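Local coordinates for alpha-fucosidase GH29 (Fusarium graminearum, PDB 4PSR), which hydrolyses alpha-L-fucosides as a family GH29 fucosidase, probably releasing alpha-1,6-linked fucose from the innermost N-acetylglucosamine of glycoproteins, at residues 163-168 against 219-224; 304-309 against 339-344; 318-323 against 395-400. One frame throughout, in Å; residues are numbered along the deposited sequence.

Contact 1: 163-168 against 219-224; sequences DMKLVI and QPDIIW
Asp-221 reaches across to the start of strand 165-170. Its CB lies 3.4 Å from Leu-166 O. Its CG is anti to the carbonyl carbon (chi1 -60°), which turns the carboxylate towards Leu-166 N. CG meets the aliphatic part of Lys-165, 3.6 Å from CD, and the two side chains cross at about a right angle. At the tip the two oxygens part ways. OD2 accepts the N-H of Leu-166 on its anti lone pair, 2.9 Å from N and almost straight at 177°. OD1 stands 4.0 Å from Lys-165 NZ, too far for a salt bridge. Two waters span that gap, each accepting from NZ and donating to OD1. OD1 also salt-bridges Lys-265.

Beyond Asp-221 the two segments pair as parallel strands. Ile-222 N donates to Leu-166 O, Ile-168 N to Ile-222 O, and Trp-224 N to Ile-168 O. On one face Val-167 CG2 packs on Ile-222 CG2 at 3.8 Å. On the other, Ile-168 CG1 rests 3.8 Å from Pro-220 CB.

These are the third and fourth TIM-barrel strands. Strand 119-125 flanks the pair beyond Lys-165 and Val-167, and strand 268-272 beyond Asp-221 and Ile-223. Helix 200-218 packs on Ile-168, Pro-220 and Ile-223.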
ATOM      1  N   ASP A 163     -11.342  16.227  -5.963  0.56 13.31           N
ATOM      2  CA  ASP A 163     -12.038  15.526  -4.890  0.56 15.50           C
ATOM      3  C   ASP A 163     -11.455  14.165  -4.509  0.56 16.86           C
ATOM      4  O   ASP A 163     -12.195  13.193  -4.284  0.56 15.30           O
ATOM      5  CB  ASP A 163     -13.531  15.413  -5.217  0.56 17.15           C
ATOM      6  CG  ASP A 163     -14.192  16.770  -5.383  0.56 19.90           C
ATOM      7  OD1 ASP A 163     -13.941  17.672  -4.558  0.56 26.05           O
ATOM      8  OD2 ASP A 163     -14.957  16.935  -6.360  0.56 31.89           O
ATOM      9  N   MET A 164     -10.128  14.135  -4.399  1.00 12.30           N
ATOM     10  CA  MET A 164      -9.388  13.006  -3.863  1.00 10.91           C
ATOM     11  C   MET A 164      -8.646  13.494  -2.621  1.00 11.34           C
ATOM     12  O   MET A 164      -8.301  14.675  -2.500  1.00 12.54           O
ATOM     13  CB  MET A 164      -8.392  12.456  -4.894  1.00 11.13           C
ATOM     14  CG  MET A 164      -9.060  11.852  -6.106  1.00 10.52           C
ATOM     15  SD  MET A 164      -7.960  11.265  -7.379  1.00 12.01           S
ATOM     16  CE  MET A 164      -7.311  12.799  -8.007  1.00 11.66           C
ATOM     17  N   LYS A 165      -8.423  12.575  -1.695  1.00 10.01           N
ATOM     18  CA  LYS A 165      -7.525  12.820  -0.565  1.00 10.02           C
ATOM     19  C   LYS A 165      -6.100  12.924  -1.076  1.00 10.80           C
ATOM     20  O   LYS A 165      -5.739  12.327  -2.094  1.00 10.51           O
ATOM     21  CB  LYS A 165      -7.663  11.691   0.469  1.00 13.15           C
ATOM     22  CG  LYS A 165      -9.038  11.600   1.134  1.00 15.12           C
ATOM     23  CD  LYS A 165      -9.084  12.360   2.433  1.00 16.25           C
ATOM     24  CE  LYS A 165     -10.414  12.199   3.177  1.00 17.99           C
ATOM     25  NZ  LYS A 165     -10.358  12.956   4.453  1.00 27.91           N
ATOM     26  N   LEU A 166      -5.274  13.663  -0.352  1.00 10.40           N
ATOM     27  CA  LEU A 166      -3.902  13.935  -0.761  1.00  8.96           C
ATOM     28  C   LEU A 166      -2.907  13.067   0.016  1.00 10.18           C
ATOM     29  O   LEU A 166      -2.848  13.129   1.265  1.00 10.39           O
ATOM     30  CB  LEU A 166      -3.554  15.406  -0.535  1.00 11.06           C
ATOM     31  CG  LEU A 166      -2.133  15.846  -0.895  1.00 10.63           C
ATOM     32  CD1 LEU A 166      -1.859  15.737  -2.364  1.00 11.37           C
ATOM     33  CD2 LEU A 166      -1.859  17.263  -0.406  1.00 12.76           C
ATOM     34  N   VAL A 167      -2.119  12.292  -0.731  1.00  9.07           N
ATOM     35  CA  VAL A 167      -0.947  11.612  -0.180  1.00  8.98           C
ATOM     36  C   VAL A 167       0.312  12.335  -0.644  1.00 10.05           C
ATOM     37  O   VAL A 167       0.418  12.760  -1.808  1.00 10.48           O
ATOM     38  CB  VAL A 167      -0.892  10.096  -0.546  1.00  8.75           C
ATOM     39  CG1 VAL A 167      -0.958   9.856  -2.052  1.00  9.77           C
ATOM     40  CG2 VAL A 167       0.343   9.427   0.050  1.00  9.72           C
ATOM     41  N   ILE A 168       1.266  12.451   0.278  1.00  9.07           N
ATOM     42  CA  ILE A 168       2.600  12.969  -0.033  1.00  9.58           C
ATOM     43  C   ILE A 168       3.622  11.923   0.397  1.00  9.44           C
ATOM     44  O   ILE A 168       3.587  11.485   1.558  1.00 10.73           O
ATOM     45  CB  ILE A 168       2.891  14.310   0.684  1.00  9.73           C
ATOM     46  CG1 ILE A 168       1.917  15.416   0.222  1.00 11.70           C
ATOM     47  CG2 ILE A 168       4.355  14.732   0.484  1.00 11.60           C
ATOM     48  CD1 ILE A 168       2.140  15.930  -1.193  1.00 12.33           C
ATOM     49  N   GLN A 219      -1.061  20.481   3.777  1.00 12.26           N
ATOM     50  CA  GLN A 219      -2.023  19.773   4.623  1.00  9.62           C
ATOM     51  C   GLN A 219      -2.396  18.355   4.131  1.00 11.56           C
ATOM     52  O   GLN A 219      -3.581  18.034   3.917  1.00 12.68           O
ATOM     53  CB  GLN A 219      -3.286  20.619   4.879  1.00 11.14           C
ATOM     54  CG  GLN A 219      -2.971  21.997   5.479  1.00 15.59           C
ATOM     55  CD  GLN A 219      -4.221  22.794   5.869  1.00 20.51           C
ATOM     56  OE1 GLN A 219      -5.356  22.340   5.677  1.00 28.08           O
ATOM     57  NE2 GLN A 219      -4.010  24.010   6.391  1.00 22.98           N
ATOM     58  N   PRO A 220      -1.391  17.491   3.984  1.00 11.21           N
ATOM     59  CA  PRO A 220      -1.666  16.140   3.463  1.00 10.78           C
ATOM     60  C   PRO A 220      -2.546  15.285   4.369  1.00 10.70           C
ATOM     61  O   PRO A 220      -2.436  15.359   5.604  1.00 11.98           O
ATOM     62  CB  PRO A 220      -0.272  15.515   3.367  1.00 11.99           C
ATOM     63  CG  PRO A 220       0.521  16.235   4.428  1.00 11.24           C
ATOM     64  CD  PRO A 220      -0.000  17.632   4.457  1.00 12.44           C
ATOM     65  N   ASP A 221      -3.400  14.486   3.745  1.00 10.38           N
ATOM     66  CA  ASP A 221      -4.196  13.493   4.439  1.00  9.72           C
ATOM     67  C   ASP A 221      -3.381  12.260   4.822  1.00 11.80           C
ATOM     68  O   ASP A 221      -3.708  11.602   5.810  1.00 11.65           O
ATOM     69  CB  ASP A 221      -5.375  13.120   3.562  1.00 11.20           C
ATOM     70  CG  ASP A 221      -6.240  14.317   3.266  1.00 11.57           C
ATOM     71  OD1 ASP A 221      -6.833  14.860   4.234  1.00 13.06           O
ATOM     72  OD2 ASP A 221      -6.304  14.754   2.096  1.00 12.53           O
ATOM     73  N   ILE A 222      -2.371  11.960   4.023  1.00 11.25           N
ATOM     74  CA  ILE A 222      -1.458  10.856   4.282  1.00 10.07           C
ATOM     75  C   ILE A 222      -0.047  11.327   4.042  1.00 10.17           C
ATOM     76  O   ILE A 222       0.239  11.951   3.012  1.00 10.66           O
ATOM     77  CB  ILE A 222      -1.693   9.645   3.330  1.00 10.38           C
ATOM     78  CG1 ILE A 222      -3.141   9.107   3.405  1.00 10.78           C
ATOM     79  CG2 ILE A 222      -0.676   8.519   3.633  1.00 11.56           C
ATOM     80  CD1 ILE A 222      -3.571   8.323   2.145  1.00 12.91           C
ATOM     81  N   ILE A 223       0.846  11.096   5.005  1.00  9.18           N
ATOM     82  CA  ILE A 223       2.288  11.265   4.768  1.00 11.14           C
ATOM     83  C   ILE A 223       2.929   9.878   4.739  1.00  9.71           C
ATOM     84  O   ILE A 223       2.954   9.161   5.772  1.00 10.67           O
ATOM     85  CB  ILE A 223       2.980  12.164   5.817  1.00 10.67           C
ATOM     86  CG1 ILE A 223       2.367  13.570   5.762  1.00 11.24           C
ATOM     87  CG2 ILE A 223       4.486  12.216   5.559  1.00 10.97           C
ATOM     88  CD1 ILE A 223       2.946  14.529   6.815  1.00 10.80           C
ATOM     89  N   TRP A 224       3.431   9.501   3.572  1.00  9.90           N
ATOM     90  CA  TRP A 224       4.064   8.209   3.335  1.00  9.69           C
ATOM     91  C   TRP A 224       5.555   8.404   3.547  1.00 10.56           C
ATOM     92  O   TRP A 224       6.136   9.370   3.043  1.00 10.02           O
ATOM     93  CB  TRP A 224       3.724   7.820   1.902  1.00  9.57           C
ATOM     94  CG  TRP A 224       4.230   6.534   1.316  1.00  9.83           C
ATOM     95  CD1 TRP A 224       3.456   5.452   0.972  1.00  9.61           C
ATOM     96  CD2 TRP A 224       5.555   6.218   0.879  1.00 10.28           C
ATOM     97  NE1 TRP A 224       4.215   4.498   0.355  1.00 11.12           N
ATOM     98  CE2 TRP A 224       5.510   4.926   0.291  1.00 10.72           C
ATOM     99  CE3 TRP A 224       6.789   6.885   0.943  1.00  9.42           C
ATOM    100  CZ2 TRP A 224       6.645   4.284  -0.218  1.00 11.93           C
ATOM    101  CZ3 TRP A 224       7.929   6.238   0.437  1.00 11.55           C
ATOM    102  CH2 TRP A 224       7.839   4.950  -0.134  1.00 12.83           C
TER
HETATM  103  O   HOH W   1      -8.098  13.262   6.088  1.00 16.72           O
HETATM  104  O   HOH W   2      -9.415  15.795   3.613  1.00 25.76           O

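Contact 2: 304-309 against 339-344; sequences DAISAS and MLLNIS
Asp-304 and Ala-305 pair with Leu-341 and Asn-342 as parallel strands. Three backbone bonds hold the ladder. Asp-304 N donates to Leu-340 O, Asn-342 N to Asp-304 O, and Ile-306 N to Asn-342 O. The last is 3.2 Å from N to O, with the donor nearly in line with the carbonyl bond (171°). It carries the pairing one residue past the end of strand 300-305.

Apolar contacts gather round Leu-341 and Ile-306. Leu-341 CD1 lies 3.7 Å from Ala-305 CA, while CD1 and CD2 both reach Ile-306 CG1 at 4.0 Å. Ile-306 CG1 is anti to its carbonyl carbon (chi1 -56°), and the chain runs on to CD1, which meets Ile-343 CG2 at 3.8 Å. Those two isoleucines lie side by side and point the same way. Further back, Met-339 SD touches Asp-304 CB at 4.1 Å.

Polar contacts hold the far end. One water donates to Asn-342 O and Ser-344 OG and accepts from Ser-307 N, 3.0 Å from that nitrogen. Asn-342 turns its amide to other partners: OD1 bonds to His-34, a residue beside the bound fucose, and ND2 to Trp-311 O. That same oxygen also bonds Ser-344 OG. At the opposite end of the pairing, Asp-304 OD1 accepts from Ala-305 N and also forms a salt bridge with Arg-289.

The contact joins the last two barrel strands. Helix 322-334, the crossover between them, packs on Met-339 and Leu-341. Helix 353-369 packs on Ile-306, Leu-341 and Ile-343, and strand 29-33 lies beyond strand 337-343 and closes the barrel.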
ATOM      1  N   ASP A 304       2.637  -0.540  -5.375  1.00 13.68           N
ATOM      2  CA  ASP A 304       2.922  -1.294  -6.584  1.00 13.01           C
ATOM      3  C   ASP A 304       3.221  -0.294  -7.696  1.00 12.69           C
ATOM      4  O   ASP A 304       3.225   0.902  -7.451  1.00 12.49           O
ATOM      5  CB  ASP A 304       1.757  -2.192  -6.966  1.00 14.55           C
ATOM      6  CG  ASP A 304       2.225  -3.530  -7.522  1.00 22.21           C
ATOM      7  OD1 ASP A 304       3.108  -3.545  -8.417  1.00 20.08           O
ATOM      8  OD2 ASP A 304       1.718  -4.564  -7.049  1.00 20.99           O
ATOM      9  N   ALA A 305       3.470  -0.776  -8.914  1.00 16.16           N
ATOM     10  CA  ALA A 305       3.863   0.113 -10.004  1.00 18.57           C
ATOM     11  C   ALA A 305       3.450  -0.481 -11.332  1.00 24.04           C
ATOM     12  O   ALA A 305       3.436  -1.701 -11.472  1.00 17.26           O
ATOM     13  CB  ALA A 305       5.367   0.334  -9.951  1.00 19.07           C
ATOM     14  N   ILE A 306       3.057   0.357 -12.293  1.00 16.94           N
ATOM     15  CA  ILE A 306       2.759  -0.133 -13.627  1.00 19.21           C
ATOM     16  C   ILE A 306       4.075  -0.657 -14.260  1.00 14.08           C
ATOM     17  O   ILE A 306       4.024  -1.503 -15.087  1.00 14.55           O
ATOM     18  CB  ILE A 306       2.013   0.943 -14.520  1.00 14.91           C
ATOM     19  CG1 ILE A 306       0.733   1.424 -13.821  1.00 16.99           C
ATOM     20  CG2 ILE A 306       1.680   0.379 -15.881  1.00 18.23           C
ATOM     21  CD1 ILE A 306       0.026   2.549 -14.571  1.00 18.64           C
ATOM     22  N   SER A 307       5.107   0.115 -14.050  0.61 11.70           N
ATOM     23  CA  SER A 307       6.367  -0.193 -14.649  0.61 10.10           C
ATOM     24  C   SER A 307       6.847  -1.558 -14.204  0.61 14.09           C
ATOM     25  O   SER A 307       6.685  -1.945 -13.054  0.61 14.34           O
ATOM     26  CB  SER A 307       7.360   0.854 -14.224  0.61 14.06           C
ATOM     27  OG  SER A 307       8.634   0.422 -14.577  0.61 12.72           O
ATOM     28  N   ALA A 308       7.368  -2.292 -15.176  0.61 13.53           N
ATOM     29  CA  ALA A 308       7.973  -3.588 -14.973  0.61 17.18           C
ATOM     30  C   ALA A 308       9.477  -3.403 -14.903  0.61 21.42           C
ATOM     31  O   ALA A 308      10.225  -4.375 -14.812  0.61 19.36           O
ATOM     32  CB  ALA A 308       7.612  -4.490 -16.107  0.61 11.58           C
ATOM     33  N   SER A 309       9.912  -2.144 -14.937  0.61 14.76           N
ATOM     34  CA  SER A 309      11.314  -1.823 -14.826  0.61 18.52           C
ATOM     35  C   SER A 309      11.513  -1.209 -13.387  0.61 17.27           C
ATOM     36  O   SER A 309      11.329  -1.916 -12.419  0.61 19.95           O
ATOM     37  CB  SER A 309      11.708  -0.967 -16.052  0.61 20.90           C
ATOM     38  OG  SER A 309      11.415  -1.669 -17.305  0.61 15.50           O
ATOM     39  N   MET A 339      -3.884  -0.597  -1.732  1.00  9.80           N
ATOM     40  CA  MET A 339      -2.809  -0.603  -2.725  1.00 10.02           C
ATOM     41  C   MET A 339      -2.602   0.795  -3.244  1.00  9.80           C
ATOM     42  O   MET A 339      -3.539   1.424  -3.774  1.00 10.74           O
ATOM     43  CB  MET A 339      -3.131  -1.539  -3.896  1.00 11.70           C
ATOM     44  CG  MET A 339      -1.913  -1.771  -4.804  1.00 11.57           C
ATOM     45  SD  MET A 339      -2.192  -2.933  -6.136  1.00 15.36           S
ATOM     46  CE  MET A 339      -2.981  -1.802  -7.205  1.00 16.34           C
ATOM     47  N   LEU A 340      -1.371   1.278  -3.133  1.00 10.46           N
ATOM     48  CA  LEU A 340      -0.971   2.580  -3.672  1.00 11.10           C
ATOM     49  C   LEU A 340      -0.132   2.324  -4.912  1.00  9.98           C
ATOM     50  O   LEU A 340       0.994   1.784  -4.836  1.00  9.71           O
ATOM     51  CB  LEU A 340      -0.158   3.361  -2.616  1.00  9.24           C
ATOM     52  CG  LEU A 340       0.480   4.676  -3.077  1.00  9.31           C
ATOM     53  CD1 LEU A 340      -0.551   5.646  -3.651  1.00 10.42           C
ATOM     54  CD2 LEU A 340       1.284   5.312  -1.918  1.00  9.73           C
ATOM     55  N   LEU A 341      -0.693   2.680  -6.077  1.00  9.06           N
ATOM     56  CA  LEU A 341      -0.074   2.427  -7.370  1.00  9.30           C
ATOM     57  C   LEU A 341       0.770   3.579  -7.863  1.00  9.48           C
ATOM     58  O   LEU A 341       0.317   4.726  -7.966  1.00 11.17           O
ATOM     59  CB  LEU A 341      -1.157   2.104  -8.408  1.00 10.99           C
ATOM     60  CG  LEU A 341      -0.686   1.835  -9.831  1.00 10.22           C
ATOM     61  CD1 LEU A 341       0.182   0.589  -9.931  1.00 13.47           C
ATOM     62  CD2 LEU A 341      -1.892   1.751 -10.763  1.00 14.34           C
ATOM     63  N   ASN A 342       2.014   3.265  -8.210  1.00  9.86           N
ATOM     64  CA  ASN A 342       2.944   4.253  -8.749  1.00 10.07           C
ATOM     65  C   ASN A 342       2.898   4.343 -10.260  1.00 10.99           C
ATOM     66  O   ASN A 342       2.886   3.294 -10.942  1.00 10.96           O
ATOM     67  CB  ASN A 342       4.384   3.951  -8.308  1.00 10.57           C
ATOM     68  CG  ASN A 342       5.379   4.846  -8.965  1.00  9.69           C
ATOM     69  OD1 ASN A 342       5.523   5.990  -8.574  1.00 11.08           O
ATOM     70  ND2 ASN A 342       6.074   4.338  -9.962  1.00 11.39           N
ATOM     71  N   ILE A 343       2.868   5.579 -10.772  1.00 10.15           N
ATOM     72  CA  ILE A 343       3.006   5.867 -12.205  1.00 11.83           C
ATOM     73  C   ILE A 343       4.269   6.685 -12.428  1.00  9.68           C
ATOM     74  O   ILE A 343       4.851   7.243 -11.470  1.00 10.28           O
ATOM     75  CB  ILE A 343       1.719   6.558 -12.783  1.00  9.69           C
ATOM     76  CG1 ILE A 343       1.538   7.947 -12.189  1.00 11.08           C
ATOM     77  CG2 ILE A 343       0.515   5.653 -12.505  1.00 11.46           C
ATOM     78  CD1 ILE A 343       0.297   8.715 -12.742  1.00 11.60           C
ATOM     79  N   SER A 344       4.687   6.757 -13.691  1.00 10.25           N
ATOM     80  CA  SER A 344       6.050   7.190 -14.030  1.00 11.10           C
ATOM     81  C   SER A 344       6.089   8.158 -15.210  1.00 10.17           C
ATOM     82  O   SER A 344       6.387   7.742 -16.338  1.00 11.22           O
ATOM     83  CB  SER A 344       6.905   5.971 -14.368  1.00 11.99           C
ATOM     84  OG  SER A 344       6.855   4.981 -13.346  1.00 12.75           O
TER
HETATM   85  O   HOH W   3       5.020   2.793 -12.714  1.00 17.42           O

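Contact 3: 318-323 against 395-400; sequences KYYSSK and TAPLQG
Pro-397 lies against the ring of Tyr-320, and this is the tight part of the contact. Pro-397 CD sits over the centre of one ring face, 3.3 Å from the centroid and only 9° off the ring normal. This is a CH-pi contact. Pro-397 CG lies nearer the root of the side chain, 3.6 Å from Tyr-320 CG. The CD-CG edge of the proline runs from the middle of the face back towards Tyr-320 CB. Tyr-320 CG is anti to its carbonyl carbon (chi1 -69°), which lays one ring face against Pro-397. Its hydroxyl ends near the loop backbone, with OH 3.5 Å from Thr-395 O and 3.9 Å from Ala-396 CA. Pro-397 is buried, and its side chain also touches Ala-324 and Ser-328 of helix 322-334.

The other end is looser and faces solvent. Gln-399 is exposed and approaches Ser-321 and Lys-323 without a direct polar bond to either. Its NE2 stays 3.9 Å from Ser-321 OG. A water fills in, donating to Gln-399 OE1 at 2.7 Å and lying 3.2 Å from Ser-321 OG. Lys-323 crosses the glutamine side chain at about a right angle, and its CD comes within 3.8 Å of OE1. The lysine chain bends at chi3 and chi4, and the contact is made by the aliphatic CD.

Ser-321 OG has a firmer task within its own helix. It accepts from the backbone N of Ala-324, and Ser-321 is the N-cap of helix 322-334. Gly-400 N bonds to His-327 of the same helix. The arrangement is a loop packed along a TIM-barrel helix, with a proline-on-tyrosine CH-pi contact beside the N-cap. The loop joins neighbouring strands 383-384 and 405-409 of the antiparallel sheet that follows the barrel, and lies back against the helix.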
ATOM      1  N   LYS A 318       9.474  -1.067 -19.555  1.00 14.22           N
ATOM      2  CA  LYS A 318       8.406  -2.009 -19.859  1.00 15.95           C
ATOM      3  C   LYS A 318       7.343  -1.924 -18.778  1.00 14.76           C
ATOM      4  O   LYS A 318       7.625  -1.511 -17.652  1.00 14.24           O
ATOM      5  CB  LYS A 318       8.929  -3.439 -19.961  1.00 20.49           C
ATOM      6  CG  LYS A 318       9.876  -3.662 -21.139  1.00 27.88           C
ATOM      7  CD  LYS A 318      10.048  -5.145 -21.462  1.00 48.37           C
ATOM      8  CE  LYS A 318      11.319  -5.720 -20.862  1.00 66.80           C
ATOM      9  NZ  LYS A 318      12.539  -5.193 -21.535  1.00 71.77           N
ATOM     10  N   TYR A 319       6.131  -2.331 -19.105  1.00 15.11           N
ATOM     11  CA  TYR A 319       5.000  -2.192 -18.190  1.00 13.88           C
ATOM     12  C   TYR A 319       4.278  -3.510 -17.970  1.00 14.97           C
ATOM     13  O   TYR A 319       4.270  -4.399 -18.837  1.00 16.88           O
ATOM     14  CB  TYR A 319       3.998  -1.208 -18.784  1.00 17.47           C
ATOM     15  CG  TYR A 319       4.575   0.168 -19.067  1.00 14.85           C
ATOM     16  CD1 TYR A 319       4.925   0.999 -18.035  1.00 13.27           C
ATOM     17  CD2 TYR A 319       4.729   0.636 -20.348  1.00 15.76           C
ATOM     18  CE1 TYR A 319       5.437   2.247 -18.253  1.00 14.31           C
ATOM     19  CE2 TYR A 319       5.242   1.900 -20.582  1.00 16.65           C
ATOM     20  CZ  TYR A 319       5.584   2.703 -19.521  1.00 14.92           C
ATOM     21  OH  TYR A 319       6.081   3.976 -19.686  1.00 13.81           O
ATOM     22  N   TYR A 320       3.629  -3.602 -16.818  1.00 12.27           N
ATOM     23  CA  TYR A 320       2.710  -4.707 -16.577  1.00 12.30           C
ATOM     24  C   TYR A 320       1.328  -4.424 -17.133  1.00 12.51           C
ATOM     25  O   TYR A 320       1.025  -3.316 -17.573  1.00 13.58           O
ATOM     26  CB  TYR A 320       2.652  -5.015 -15.100  1.00 16.30           C
ATOM     27  CG  TYR A 320       3.943  -5.613 -14.592  1.00 21.15           C
ATOM     28  CD1 TYR A 320       4.532  -6.700 -15.232  1.00 19.05           C
ATOM     29  CD2 TYR A 320       4.587  -5.071 -13.505  1.00 24.95           C
ATOM     30  CE1 TYR A 320       5.729  -7.259 -14.776  1.00 22.38           C
ATOM     31  CE2 TYR A 320       5.788  -5.627 -13.023  1.00 21.39           C
ATOM     32  CZ  TYR A 320       6.353  -6.714 -13.677  1.00 20.99           C
ATOM     33  OH  TYR A 320       7.548  -7.289 -13.239  1.00 29.37           O
ATOM     34  N   SER A 321       0.489  -5.455 -17.155  1.00 13.47           N
ATOM     35  CA  SER A 321      -0.820  -5.362 -17.754  1.00 12.40           C
ATOM     36  C   SER A 321      -1.885  -4.809 -16.795  1.00 13.77           C
ATOM     37  O   SER A 321      -1.738  -4.846 -15.567  1.00 12.83           O
ATOM     38  CB  SER A 321      -1.289  -6.755 -18.193  1.00 15.66           C
ATOM     39  OG  SER A 321      -1.496  -7.609 -17.077  1.00 16.90           O
ATOM     40  N   SER A 322      -2.946  -4.275 -17.395  0.78 12.59           N
ATOM     41  CA  SER A 322      -4.149  -3.858 -16.667  0.78 14.24           C
ATOM     42  C   SER A 322      -4.660  -4.989 -15.777  0.78 13.70           C
ATOM     43  O   SER A 322      -4.997  -4.775 -14.627  0.78 12.48           O
ATOM     44  CB  SER A 322      -5.218  -3.421 -17.676  0.78 13.23           C
ATOM     45  OG  SER A 322      -4.720  -2.361 -18.468  0.78 15.47           O
ATOM     46  N   LYS A 323      -4.716  -6.195 -16.322  1.00 13.43           N
ATOM     47  CA  LYS A 323      -5.203  -7.357 -15.608  1.00 12.48           C
ATOM     48  C   LYS A 323      -4.402  -7.587 -14.344  1.00 13.98           C
ATOM     49  O   LYS A 323      -4.989  -7.785 -13.276  1.00 13.03           O
ATOM     50  CB  LYS A 323      -5.196  -8.600 -16.514  1.00 13.70           C
ATOM     51  CG  LYS A 323      -5.669  -9.880 -15.819  1.00 17.90           C
ATOM     52  CD  LYS A 323      -5.551 -11.105 -16.734  1.00 24.07           C
ATOM     53  CE  LYS A 323      -6.480 -11.012 -17.925  1.00 39.26           C
ATOM     54  NZ  LYS A 323      -7.903 -10.906 -17.521  1.00 49.53           N
ATOM     55  N   THR A 395       8.685 -10.677  -7.924  1.00 36.60           N
ATOM     56  CA  THR A 395       9.152 -11.131  -9.228  1.00 42.69           C
ATOM     57  C   THR A 395       8.271 -10.562 -10.342  1.00 47.58           C
ATOM     58  O   THR A 395       8.759  -9.996 -11.319  1.00 40.01           O
ATOM     59  CB  THR A 395       9.137 -12.666  -9.297  1.00 57.57           C
ATOM     60  OG1 THR A 395       9.893 -13.195  -8.201  1.00 65.67           O
ATOM     61  CG2 THR A 395       9.729 -13.159 -10.612  1.00 46.25           C
ATOM     62  N   ALA A 396       6.963 -10.725 -10.184  1.00 30.53           N
ATOM     63  CA  ALA A 396       5.993 -10.225 -11.142  1.00 26.86           C
ATOM     64  C   ALA A 396       4.655 -10.132 -10.412  1.00 18.72           C
ATOM     65  O   ALA A 396       4.450 -10.796  -9.400  1.00 24.44           O
ATOM     66  CB  ALA A 396       5.891 -11.154 -12.350  1.00 31.07           C
ATOM     67  N   PRO A 397       3.768  -9.260 -10.879  1.00 20.38           N
ATOM     68  CA  PRO A 397       2.484  -9.115 -10.181  1.00 21.19           C
ATOM     69  C   PRO A 397       1.536 -10.289 -10.392  1.00 19.25           C
ATOM     70  O   PRO A 397       1.599 -10.922 -11.449  1.00 23.21           O
ATOM     71  CB  PRO A 397       1.900  -7.844 -10.799  1.00 20.73           C
ATOM     72  CG  PRO A 397       2.528  -7.782 -12.163  1.00 22.64           C
ATOM     73  CD  PRO A 397       3.914  -8.303 -11.988  1.00 25.01           C
ATOM     74  N   LEU A 398       0.687 -10.554  -9.407  1.00 20.04           N
ATOM     75  CA  LEU A 398      -0.369 -11.574  -9.531  1.00 14.98           C
ATOM     76  C   LEU A 398      -1.234 -11.397 -10.757  1.00 14.72           C
ATOM     77  O   LEU A 398      -1.797 -10.326 -10.998  1.00 16.52           O
ATOM     78  CB  LEU A 398      -1.311 -11.529  -8.338  1.00 18.09           C
ATOM     79  CG  LEU A 398      -2.525 -12.472  -8.373  1.00 16.61           C
ATOM     80  CD1 LEU A 398      -2.027 -13.889  -8.179  1.00 21.84           C
ATOM     81  CD2 LEU A 398      -3.552 -12.121  -7.311  1.00 20.42           C
ATOM     82  N   GLN A 399      -1.384 -12.495 -11.469  1.00 14.24           N
ATOM     83  CA  GLN A 399      -2.374 -12.611 -12.515  1.00 16.00           C
ATOM     84  C   GLN A 399      -3.093 -13.916 -12.291  1.00 17.68           C
ATOM     85  O   GLN A 399      -2.499 -14.984 -12.339  1.00 19.89           O
ATOM     86  CB  GLN A 399      -1.713 -12.634 -13.883  1.00 20.60           C
ATOM     87  CG  GLN A 399      -1.116 -11.324 -14.311  1.00 34.91           C
ATOM     88  CD  GLN A 399      -0.896 -11.268 -15.807  1.00 55.00           C
ATOM     89  OE1 GLN A 399      -1.820 -11.505 -16.588  1.00 35.93           O
ATOM     90  NE2 GLN A 399       0.331 -10.966 -16.215  1.00 48.80           N
ATOM     91  N   GLY A 400      -4.385 -13.826 -12.008  1.00 12.98           N
ATOM     92  CA  GLY A 400      -5.214 -14.992 -11.805  1.00 13.18           C
ATOM     93  C   GLY A 400      -6.077 -15.326 -13.010  1.00 13.64           C
ATOM     94  O   GLY A 400      -5.950 -14.746 -14.089  1.00 14.99           O
TER
HETATM   95  O   HOH W   4      -2.157 -10.093 -18.902  1.00 36.23           O

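Contact 1 (third and fourth strands) and contact 2 (seventh and eighth) share the eight-stranded barrel, with centres 18 Å apart. They touch inside it, Trp-224 CD1 to Leu-340 CD2 at 3.6 Å. The side chain of Trp-224 comes within about 4 Å of the bound fucose, and Asn-342 bonds to the fucose neighbour His-34. Contact 3 lies outside the wall, 10 Å from contact 2 and 26 Å from contact 1, centre to centre. A probable hydrogen bond, Ile-306 O to Tyr-320 N at 2.7 Å, joins it to contact 2. Along the chain contact 1 closes first; contacts 2 and 3 interleave. The three run from the barrel core to a loop of the following antiparallel sheet.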